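Local structure of DNA polymerase sliding clamp 2 (Thermococcus kodakarensis, 3LX2) at residues 140-154 with 166-179. The protein forms a ring-shaped homotrimer around DNA that probably serves as a sliding platform, tethering the replicative polymerase and other proteins during replication. Sequence-based numbering, arbitrary orientation.
Sequences ALKRAVKAAKLVSDS and FKAEGNDSEVRTVL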
loop_
_atom_site.group_PDB
_atom_site.type_symbol
_atom_site.label_atom_id
_atom_site.label_comp_id
_atom_site.label_asym_id
_atom_site.label_seq_id
_atom_site.Cartn_x
_atom_site.Cartn_y
_atom_site.Cartn_z
ATOM N N ALA A 140 -22.435 3.868 -2.341
ATOM C CA ALA A 140 -23.489 3.562 -1.382
ATOM C C ALA A 140 -23.603 2.050 -1.205
ATOM O O ALA A 140 -23.467 1.553 -0.071
ATOM C CB ALA A 140 -24.832 4.173 -1.819
ATOM N N LEU A 141 -23.845 1.313 -2.293
ATOM C CA LEU A 141 -23.816 -0.143 -2.219
ATOM C C LEU A 141 -22.555 -0.625 -1.557
ATOM O O LEU A 141 -22.626 -1.431 -0.655
ATOM C CB LEU A 141 -23.920 -0.806 -3.566
ATOM C CG LEU A 141 -25.315 -0.807 -4.166
ATOM C CD1 LEU A 141 -25.421 -1.924 -5.191
ATOM C CD2 LEU A 141 -26.407 -0.952 -3.099
ATOM N N LYS A 142 -21.399 -0.148 -1.991
ATOM C CA LYS A 142 -20.158 -0.731 -1.462
ATOM C C LYS A 142 -20.115 -0.505 0.032
ATOM O O LYS A 142 -19.489 -1.252 0.744
ATOM C CB LYS A 142 -18.919 -0.126 -2.090
ATOM C CG LYS A 142 -18.646 -0.674 -3.479
ATOM C CD LYS A 142 -17.248 -0.342 -3.963
ATOM C CE LYS A 142 -17.164 0.982 -4.643
ATOM N NZ LYS A 142 -15.844 1.154 -5.341
ATOM N N ARG A 143 -20.810 0.523 0.494
ATOM C CA ARG A 143 -20.866 0.808 1.901
ATOM C C ARG A 143 -21.686 -0.317 2.485
ATOM O O ARG A 143 -21.179 -1.128 3.250
ATOM C CB ARG A 143 -21.516 2.195 2.160
ATOM C CG ARG A 143 -22.448 2.338 3.430
ATOM C CD ARG A 143 -21.783 2.142 4.845
ATOM N NE ARG A 143 -20.491 2.847 5.039
ATOM C CZ ARG A 143 -20.315 4.029 5.646
ATOM N NH1 ARG A 143 -21.338 4.732 6.158
ATOM N NH2 ARG A 143 -19.088 4.519 5.742
ATOM N N ALA A 144 -22.956 -0.356 2.109
ATOM C CA ALA A 144 -23.884 -1.338 2.593
ATOM C C ALA A 144 -23.217 -2.713 2.647
ATOM O O ALA A 144 -23.131 -3.362 3.710
ATOM C CB ALA A 144 -25.057 -1.385 1.705
ATOM N N VAL A 145 -22.728 -3.151 1.501
ATOM C CA VAL A 145 -22.230 -4.486 1.400
ATOM C C VAL A 145 -21.104 -4.659 2.423
ATOM O O VAL A 145 -21.106 -5.622 3.160
ATOM C CB VAL A 145 -21.797 -4.799 -0.022
ATOM C CG1 VAL A 145 -21.008 -6.045 -0.058
ATOM C CG2 VAL A 145 -23.025 -4.902 -0.907
ATOM N N LYS A 146 -20.177 -3.710 2.486
ATOM C CA LYS A 146 -19.004 -3.859 3.351
ATOM C C LYS A 146 -19.372 -3.831 4.864
ATOM O O LYS A 146 -18.681 -4.395 5.700
ATOM C CB LYS A 146 -18.058 -2.744 3.048
ATOM C CG LYS A 146 -16.649 -3.149 2.999
ATOM C CD LYS A 146 -15.827 -2.074 2.315
ATOM C CE LYS A 146 -15.859 -2.279 0.772
ATOM N NZ LYS A 146 -14.734 -1.578 0.066
ATOM N N ALA A 147 -20.494 -3.197 5.189
ATOM C CA ALA A 147 -20.991 -3.181 6.537
ATOM C C ALA A 147 -21.661 -4.529 6.854
ATOM O O ALA A 147 -21.576 -5.038 7.975
ATOM C CB ALA A 147 -21.951 -2.019 6.717
ATOM N N ALA A 148 -22.318 -5.108 5.863
ATOM C CA ALA A 148 -22.896 -6.437 6.057
ATOM C C ALA A 148 -21.762 -7.418 6.404
ATOM O O ALA A 148 -21.788 -8.013 7.484
ATOM C CB ALA A 148 -23.698 -6.898 4.841
ATOM N N LYS A 149 -20.745 -7.508 5.536
ATOM C CA LYS A 149 -19.661 -8.465 5.718
ATOM C C LYS A 149 -19.181 -8.584 7.158
ATOM O O LYS A 149 -18.810 -9.673 7.585
ATOM C CB LYS A 149 -18.448 -8.182 4.797
ATOM C CG LYS A 149 -17.229 -9.082 5.082
ATOM C CD LYS A 149 -16.487 -9.607 3.844
ATOM C CE LYS A 149 -15.537 -8.524 3.278
ATOM N NZ LYS A 149 -14.245 -9.106 2.895
ATOM N N LEU A 150 -19.141 -7.483 7.891
ATOM C CA LEU A 150 -18.696 -7.518 9.259
ATOM C C LEU A 150 -19.625 -8.341 10.130
ATOM O O LEU A 150 -19.230 -8.889 11.144
ATOM C CB LEU A 150 -18.641 -6.111 9.797
ATOM C CG LEU A 150 -17.286 -5.508 10.133
ATOM C CD1 LEU A 150 -16.110 -6.039 9.310
ATOM C CD2 LEU A 150 -17.384 -3.995 10.023
ATOM N N VAL A 151 -20.869 -8.438 9.715
ATOM C CA VAL A 151 -21.875 -8.988 10.543
ATOM C C VAL A 151 -22.250 -10.383 10.113
ATOM O O VAL A 151 -22.578 -11.209 10.974
ATOM C CB VAL A 151 -23.047 -8.039 10.555
ATOM C CG1 VAL A 151 -24.310 -8.665 11.128
ATOM C CG2 VAL A 151 -22.629 -6.825 11.351
ATOM N N SER A 152 -22.147 -10.672 8.806
ATOM C CA SER A 152 -22.708 -11.886 8.227
ATOM C C SER A 152 -22.143 -12.198 6.869
ATOM O O SER A 152 -21.480 -11.384 6.271
ATOM C CB SER A 152 -24.209 -11.732 8.093
ATOM O OG SER A 152 -24.787 -12.866 7.461
ATOM N N ASP A 153 -22.459 -13.368 6.357
ATOM C CA ASP A 153 -22.095 -13.738 5.003
ATOM C C ASP A 153 -23.274 -13.462 4.054
ATOM O O ASP A 153 -23.167 -13.600 2.840
ATOM C CB ASP A 153 -21.681 -15.218 4.968
ATOM C CG ASP A 153 -22.694 -16.141 5.727
ATOM O OD1 ASP A 153 -22.795 -16.090 7.006
ATOM O OD2 ASP A 153 -23.385 -16.925 5.028
ATOM N N SER A 154 -24.382 -13.018 4.623
ATOM C CA SER A 154 -25.596 -12.781 3.861
ATOM C C SER A 154 -25.995 -11.352 4.027
ATOM O O SER A 154 -25.760 -10.788 5.098
ATOM C CB SER A 154 -26.703 -13.643 4.406
ATOM O OG SER A 154 -26.577 -14.924 3.847
ATOM N N PHE A 166 -30.588 -2.041 3.396
ATOM C CA PHE A 166 -29.700 -3.205 3.364
ATOM C C PHE A 166 -29.249 -3.702 4.761
ATOM O O PHE A 166 -28.506 -3.012 5.461
ATOM C CB PHE A 166 -28.442 -2.839 2.620
ATOM C CG PHE A 166 -28.691 -2.176 1.335
ATOM C CD1 PHE A 166 -28.992 -2.931 0.203
ATOM C CD2 PHE A 166 -28.633 -0.784 1.239
ATOM C CE1 PHE A 166 -29.230 -2.308 -1.013
ATOM C CE2 PHE A 166 -28.858 -0.169 0.034
ATOM C CZ PHE A 166 -29.159 -0.936 -1.097
ATOM N N LYS A 167 -29.676 -4.899 5.157
ATOM C CA LYS A 167 -29.415 -5.359 6.519
ATOM C C LYS A 167 -28.901 -6.754 6.596
ATOM O O LYS A 167 -29.158 -7.600 5.751
ATOM C CB LYS A 167 -30.627 -5.216 7.443
ATOM C CG LYS A 167 -31.687 -6.323 7.383
ATOM C CD LYS A 167 -33.007 -5.834 8.097
ATOM C CE LYS A 167 -33.773 -6.975 8.870
ATOM N NZ LYS A 167 -35.289 -6.732 8.985
ATOM N N ALA A 168 -28.138 -6.952 7.650
ATOM C CA ALA A 168 -27.557 -8.229 7.942
ATOM C C ALA A 168 -27.813 -8.557 9.409
ATOM O O ALA A 168 -28.014 -7.669 10.255
ATOM C CB ALA A 168 -26.079 -8.220 7.613
ATOM N N GLU A 169 -27.838 -9.846 9.696
ATOM C CA GLU A 169 -27.949 -10.293 11.073
ATOM C C GLU A 169 -27.088 -11.531 11.313
ATOM O O GLU A 169 -27.136 -12.498 10.563
ATOM C CB GLU A 169 -29.407 -10.470 11.492
ATOM C CG GLU A 169 -29.505 -10.626 13.055
ATOM C CD GLU A 169 -30.945 -10.695 13.662
ATOM O OE1 GLU A 169 -31.971 -10.536 12.937
ATOM O OE2 GLU A 169 -31.027 -10.896 14.902
ATOM N N GLY A 170 -26.277 -11.450 12.364
ATOM C CA GLY A 170 -25.428 -12.549 12.843
ATOM C C GLY A 170 -25.839 -13.071 14.205
ATOM O O GLY A 170 -26.894 -12.690 14.731
ATOM N N ASN A 171 -25.013 -13.964 14.765
ATOM C CA ASN A 171 -25.236 -14.493 16.095
ATOM C C ASN A 171 -25.489 -13.387 17.151
ATOM O O ASN A 171 -26.502 -13.441 17.909
ATOM C CB ASN A 171 -24.154 -15.531 16.501
ATOM C CG ASN A 171 -22.685 -14.952 16.649
ATOM O OD1 ASN A 171 -22.209 -14.087 15.884
ATOM N ND2 ASN A 171 -21.940 -15.521 17.620
ATOM N N ASP A 172 -24.640 -12.354 17.152
ATOM C CA ASP A 172 -24.737 -11.309 18.178
ATOM C C ASP A 172 -24.662 -9.842 17.690
ATOM O O ASP A 172 -24.383 -8.934 18.485
ATOM C CB ASP A 172 -23.634 -11.530 19.195
ATOM C CG ASP A 172 -22.278 -11.523 18.575
ATOM O OD1 ASP A 172 -22.173 -11.496 17.318
ATOM O OD2 ASP A 172 -21.295 -11.556 19.340
ATOM N N SER A 173 -24.869 -9.613 16.396
ATOM C CA SER A 173 -24.813 -8.253 15.841
ATOM C C SER A 173 -25.786 -8.083 14.672
ATOM O O SER A 173 -26.211 -9.070 14.034
ATOM C CB SER A 173 -23.371 -7.838 15.471
ATOM O OG SER A 173 -22.668 -8.781 14.651
ATOM N N GLU A 174 -26.160 -6.838 14.393
ATOM C CA GLU A 174 -26.953 -6.566 13.214
ATOM C C GLU A 174 -26.597 -5.209 12.580
ATOM O O GLU A 174 -26.049 -4.341 13.254
ATOM C CB GLU A 174 -28.456 -6.778 13.520
ATOM C CG GLU A 174 -29.301 -5.613 14.018
ATOM C CD GLU A 174 -30.577 -6.117 14.716
ATOM O OE1 GLU A 174 -30.447 -6.969 15.620
ATOM O OE2 GLU A 174 -31.705 -5.706 14.372
ATOM N N VAL A 175 -26.860 -5.027 11.284
ATOM C CA VAL A 175 -26.541 -3.752 10.662
ATOM C C VAL A 175 -27.517 -3.327 9.578
ATOM O O VAL A 175 -27.687 -3.984 8.563
ATOM C CB VAL A 175 -25.053 -3.646 10.226
ATOM C CG1 VAL A 175 -24.705 -4.634 9.109
ATOM C CG2 VAL A 175 -24.697 -2.224 9.867
ATOM N N ARG A 176 -28.179 -2.220 9.834
ATOM C CA ARG A 176 -29.088 -1.622 8.887
ATOM C C ARG A 176 -28.391 -0.367 8.240
ATOM O O ARG A 176 -27.888 0.537 8.921
ATOM C CB ARG A 176 -30.369 -1.278 9.649
ATOM C CG ARG A 176 -31.587 -0.975 8.853
ATOM C CD ARG A 176 -32.835 -0.854 9.765
ATOM N NE ARG A 176 -33.564 -2.138 9.844
ATOM C CZ ARG A 176 -34.855 -2.321 9.520
ATOM N NH1 ARG A 176 -35.581 -1.277 9.118
ATOM N NH2 ARG A 176 -35.430 -3.534 9.617
ATOM N N THR A 177 -28.295 -0.379 6.924
ATOM C CA THR A 177 -28.051 0.838 6.162
ATOM C C THR A 177 -29.352 1.149 5.444
ATOM O O THR A 177 -29.899 0.268 4.746
ATOM C CB THR A 177 -27.003 0.638 5.094
ATOM O OG1 THR A 177 -25.709 0.515 5.687
ATOM C CG2 THR A 177 -27.012 1.819 4.182
ATOM N N VAL A 178 -29.854 2.384 5.592
ATOM C CA VAL A 178 -31.134 2.743 4.956
ATOM C C VAL A 178 -31.151 4.031 4.118
ATOM O O VAL A 178 -30.811 5.114 4.608
ATOM C CB VAL A 178 -32.297 2.668 5.967
ATOM C CG1 VAL A 178 -31.947 3.391 7.257
ATOM C CG2 VAL A 178 -33.583 3.211 5.368
ATOM N N LEU A 179 -31.569 3.890 2.856
ATOM C CA LEU A 179 -31.610 4.976 1.863
ATOM C C LEU A 179 -33.004 5.398 1.476
ATOM O O LEU A 179 -33.855 4.569 1.141
ATOM C CB LEU A 179 -30.958 4.536 0.567
ATOM C CG LEU A 179 -29.506 4.129 0.546
ATOM C CD1 LEU A 179 -29.060 4.152 -0.899
ATOM C CD2 LEU A 179 -28.674 5.093 1.420
HETATM O O HOH W 1 -20.099 -8.230 13.945
#
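Val-151, near the C-terminal end of helix 138-151, drops onto the hairpin formed by strands 164-169 and 174-179 and buries more of its own surface against it than any other helix residue. With CG1 anti to the backbone N (chi1 166°), Val-151 CG1 comes down near the hairpin's end, 3.6 Å from Gly-170 N and 3.5 Å from Ser-173 O, the two atoms of a backbone hydrogen bond. Val-151 CG2 leans back along strand 174-179 to Val-175 CG1, at 3.8 Å. Next along, small residues let the backbones close up: Ala-148 CB meets Ala-168 CB at 3.9 Å, and their CA atoms are the closest-matched pair. Helix 140-151 runs nearly parallel to strand 166-169 (8° between their axes), and one turn earlier it reaches Phe-166. That ring receives Ala-144 CB near CG and CD2, while Leu-141 CD2 sits 3.4 Å from Phe-166 CZ, both obliquely, and Phe-157 stacks on it edge-to-face.

Toward Leu-179 the fit is looser; Ala-140 CB stays 4.3 Å from Leu-179 CD1. The open side lies by the turn, at exposed Glu-169 and Asn-171. A water donates to Leu-150 O and sits 2.7 Å from Ser-173 OG, bridging the two segments. Ser-152 OG accepts from Ser-154 N in an ST turn, and Ser-154 OG is hydrogen-bonded to Arg-247 NH1.

This is the helix-on-sheet layer of the PCNA fold at the subunit boundary: strand 174-179 pairs antiparallel with a strand of the second subunit. No hydrogen bond joins helix and hairpin directly, which suggests that apolar packing, with one bridging water, does most of the joining, while Thr-177 OG1 is hydrogen-bonded to Thr-109 OG1 and Arg-143 NH2 salt-bridged to Asp-87, both of the second subunit.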